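Local coordinates for protein transcriptional regulator AdcR (Streptococcus pneumoniae, PDB 3TGN) that senses zinc and, with the metal bound, represses zinc-uptake and histidine-triad genes, while it can also activate another gene, as a homodimeric MarR-family DNA-binding regulator, at residues B[24-29]-B[36-41]. Residues are numbered along the deposited sequence; the frame is centred on the assembly and turned at random.
With ZN (zinc ion), chain E; ZN (zinc ion), chain F.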
loop_
_atom_site.group_PDB
_atom_site.type_symbol
_atom_site.label_atom_id
_atom_site.label_comp_id
_atom_site.label_asym_id
_atom_site.label_seq_id
_atom_site.Cartn_x
_atom_site.Cartn_y
_atom_site.Cartn_z
ATOM N N GLU B 24 -1.734 2.668 5.255
ATOM C CA GLU B 24 -2.725 3.575 4.692
ATOM C C GLU B 24 -2.053 4.799 4.104
ATOM O O GLU B 24 -0.962 5.185 4.524
ATOM C CB GLU B 24 -3.704 4.030 5.774
ATOM C CG GLU B 24 -3.040 4.851 6.871
ATOM C CD GLU B 24 -3.993 5.235 7.986
ATOM O OE1 GLU B 24 -3.559 5.933 8.924
ATOM O OE2 GLU B 24 -5.173 4.838 7.925
ATOM N N ILE B 25 -2.718 5.410 3.132
ATOM C CA ILE B 25 -2.269 6.671 2.576
ATOM C C ILE B 25 -3.049 7.812 3.213
ATOM O O ILE B 25 -4.281 7.779 3.276
ATOM C CB ILE B 25 -2.454 6.715 1.050
ATOM C CG1 ILE B 25 -1.410 5.831 0.362
ATOM C CG2 ILE B 25 -2.363 8.147 0.540
ATOM C CD1 ILE B 25 -1.548 5.775 -1.141
ATOM N N LEU B 26 -2.322 8.809 3.705
ATOM C CA LEU B 26 -2.928 10.027 4.222
ATOM C C LEU B 26 -2.361 11.232 3.472
ATOM O O LEU B 26 -1.157 11.303 3.222
ATOM C CB LEU B 26 -2.682 10.149 5.727
ATOM C CG LEU B 26 -3.409 9.120 6.602
ATOM C CD1 LEU B 26 -2.809 9.055 7.999
ATOM C CD2 LEU B 26 -4.899 9.418 6.669
ATOM N N ILE B 27 -3.231 12.166 3.099
ATOM C CA ILE B 27 -2.812 13.327 2.326
ATOM C C ILE B 27 -2.220 14.418 3.211
ATOM O O ILE B 27 -2.844 14.849 4.181
ATOM C CB ILE B 27 -3.983 13.935 1.530
ATOM C CG1 ILE B 27 -4.628 12.882 0.630
ATOM C CG2 ILE B 27 -3.498 15.118 0.712
ATOM C CD1 ILE B 27 -3.693 12.316 -0.411
ATOM N N GLY B 28 -1.018 14.868 2.868
ATOM C CA GLY B 28 -0.373 15.941 3.602
ATOM C C GLY B 28 0.302 15.495 4.886
ATOM O O GLY B 28 0.250 14.321 5.257
ATOM N N HIS B 29 0.929 16.444 5.575
ATOM C CA HIS B 29 1.731 16.137 6.755
ATOM C C HIS B 29 0.902 16.047 8.030
ATOM O O HIS B 29 -0.096 16.748 8.185
ATOM C CB HIS B 29 2.828 17.189 6.937
ATOM C CG HIS B 29 3.742 17.318 5.759
ATOM N ND1 HIS B 29 4.000 18.525 5.146
ATOM C CD2 HIS B 29 4.461 16.392 5.083
ATOM C CE1 HIS B 29 4.838 18.337 4.141
ATOM N NE2 HIS B 29 5.133 17.050 4.082
ATOM N N LEU B 36 4.360 10.436 17.040
ATOM C CA LEU B 36 4.147 9.004 17.148
ATOM C C LEU B 36 4.121 8.469 15.729
ATOM O O LEU B 36 3.900 9.226 14.786
ATOM C CB LEU B 36 2.820 8.707 17.843
ATOM C CG LEU B 36 2.646 9.270 19.255
ATOM C CD1 LEU B 36 1.242 9.000 19.771
ATOM C CD2 LEU B 36 3.688 8.687 20.199
ATOM N N THR B 37 4.355 7.174 15.566
ATOM C CA THR B 37 4.266 6.576 14.244
ATOM C C THR B 37 2.829 6.681 13.764
ATOM O O THR B 37 1.914 6.870 14.567
ATOM C CB THR B 37 4.664 5.098 14.261
ATOM O OG1 THR B 37 3.630 4.337 14.898
ATOM C CG2 THR B 37 5.980 4.906 15.001
ATOM N N ASN B 38 2.627 6.557 12.457
ATOM C CA ASN B 38 1.280 6.597 11.909
ATOM C C ASN B 38 0.410 5.516 12.534
ATOM O O ASN B 38 -0.751 5.750 12.858
ATOM C CB ASN B 38 1.299 6.441 10.387
ATOM C CG ASN B 38 -0.072 6.630 9.771
ATOM O OD1 ASN B 38 -0.573 7.748 9.685
ATOM N ND2 ASN B 38 -0.688 5.535 9.346
ATOM N N THR B 39 0.987 4.332 12.706
ATOM C CA THR B 39 0.262 3.209 13.286
ATOM C C THR B 39 -0.185 3.523 14.713
ATOM O O THR B 39 -1.313 3.216 15.101
ATOM C CB THR B 39 1.106 1.916 13.261
ATOM O OG1 THR B 39 1.439 1.589 11.906
ATOM C CG2 THR B 39 0.333 0.762 13.872
ATOM N N GLN B 40 0.701 4.145 15.486
ATOM C CA GLN B 40 0.378 4.549 16.851
ATOM C C GLN B 40 -0.799 5.522 16.882
ATOM O O GLN B 40 -1.737 5.341 17.655
ATOM C CB GLN B 40 1.594 5.172 17.543
ATOM C CG GLN B 40 2.627 4.165 18.032
ATOM C CD GLN B 40 3.872 4.835 18.596
ATOM O OE1 GLN B 40 4.615 5.499 17.873
ATOM N NE2 GLN B 40 4.102 4.662 19.895
ATOM N N GLU B 41 -0.749 6.553 16.044
ATOM C CA GLU B 41 -1.839 7.527 15.984
ATOM C C GLU B 41 -3.159 6.868 15.606
ATOM O O GLU B 41 -4.206 7.180 16.178
ATOM C CB GLU B 41 -1.525 8.654 14.996
ATOM C CG GLU B 41 -0.505 9.662 15.494
ATOM C CD GLU B 41 -0.569 10.978 14.728
ATOM O OE1 GLU B 41 -1.280 11.038 13.703
ATOM O OE2 GLU B 41 0.088 11.951 15.158
HETATM ZN ZN ZN E . -5.086 6.277 10.134
HETATM ZN ZN ZN F . -1.204 12.802 12.735
HETATM O O HOH W 1 -1.651 11.792 10.969
#
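E24 meets N38 at a zinc ion, a worked example of a second-shell residue holding a metal ligand. The carboxylate oxygen OE1 of E24 lies 2.0 Å from the zinc. The same OE1 accepts a hydrogen bond from ND2 of N38 at 2.9 Å. Its N-H...O angle is 155°, and the amide comes in on the anti side of OE1, somewhat out of the carboxylate plane, the two flat groups being turned 64° apart. OE2 of E24 reaches the same zinc by a longer bond, 2.6 Å, so the carboxylate grips it unevenly with both oxygens. Together the two metal bonds and the amide should restrain its rotation. H42, H108 and H112 complete this site. Beyond its CG, E24 runs fully extended, and this carries the carboxylate out of the loop to the metal. On N38, CG stands anti to the backbone N (chi1 -174°), directing the amide from the first turn of the helix toward the loop. I25 packs instead on helix 3-19 and on I16 of the second subunit. Two residues after E24, L26 sets its methyl CD1 against the other end of the N38 amide, 3.1 Å from OD1, a close approach. At the helix start, T37 and Q40 form a capping box: Q40 N hydrogen-bonds to T37 OG1 (3.0 Å), and T37 N in return to Q40 OE1. E41 OE1, 2.0 Å from the second zinc, which C30, E107 and a water also bind, hydrogen-bonds to ND1 of H108, whose NE2 binds the first zinc, linking the sites. The contact thus ties the loop after helix 3-19 to the start of helix 38-50, beside helix 102-123, where L26 and N38 touch H108 and I27 hydrogen-bonds to H111 and T115.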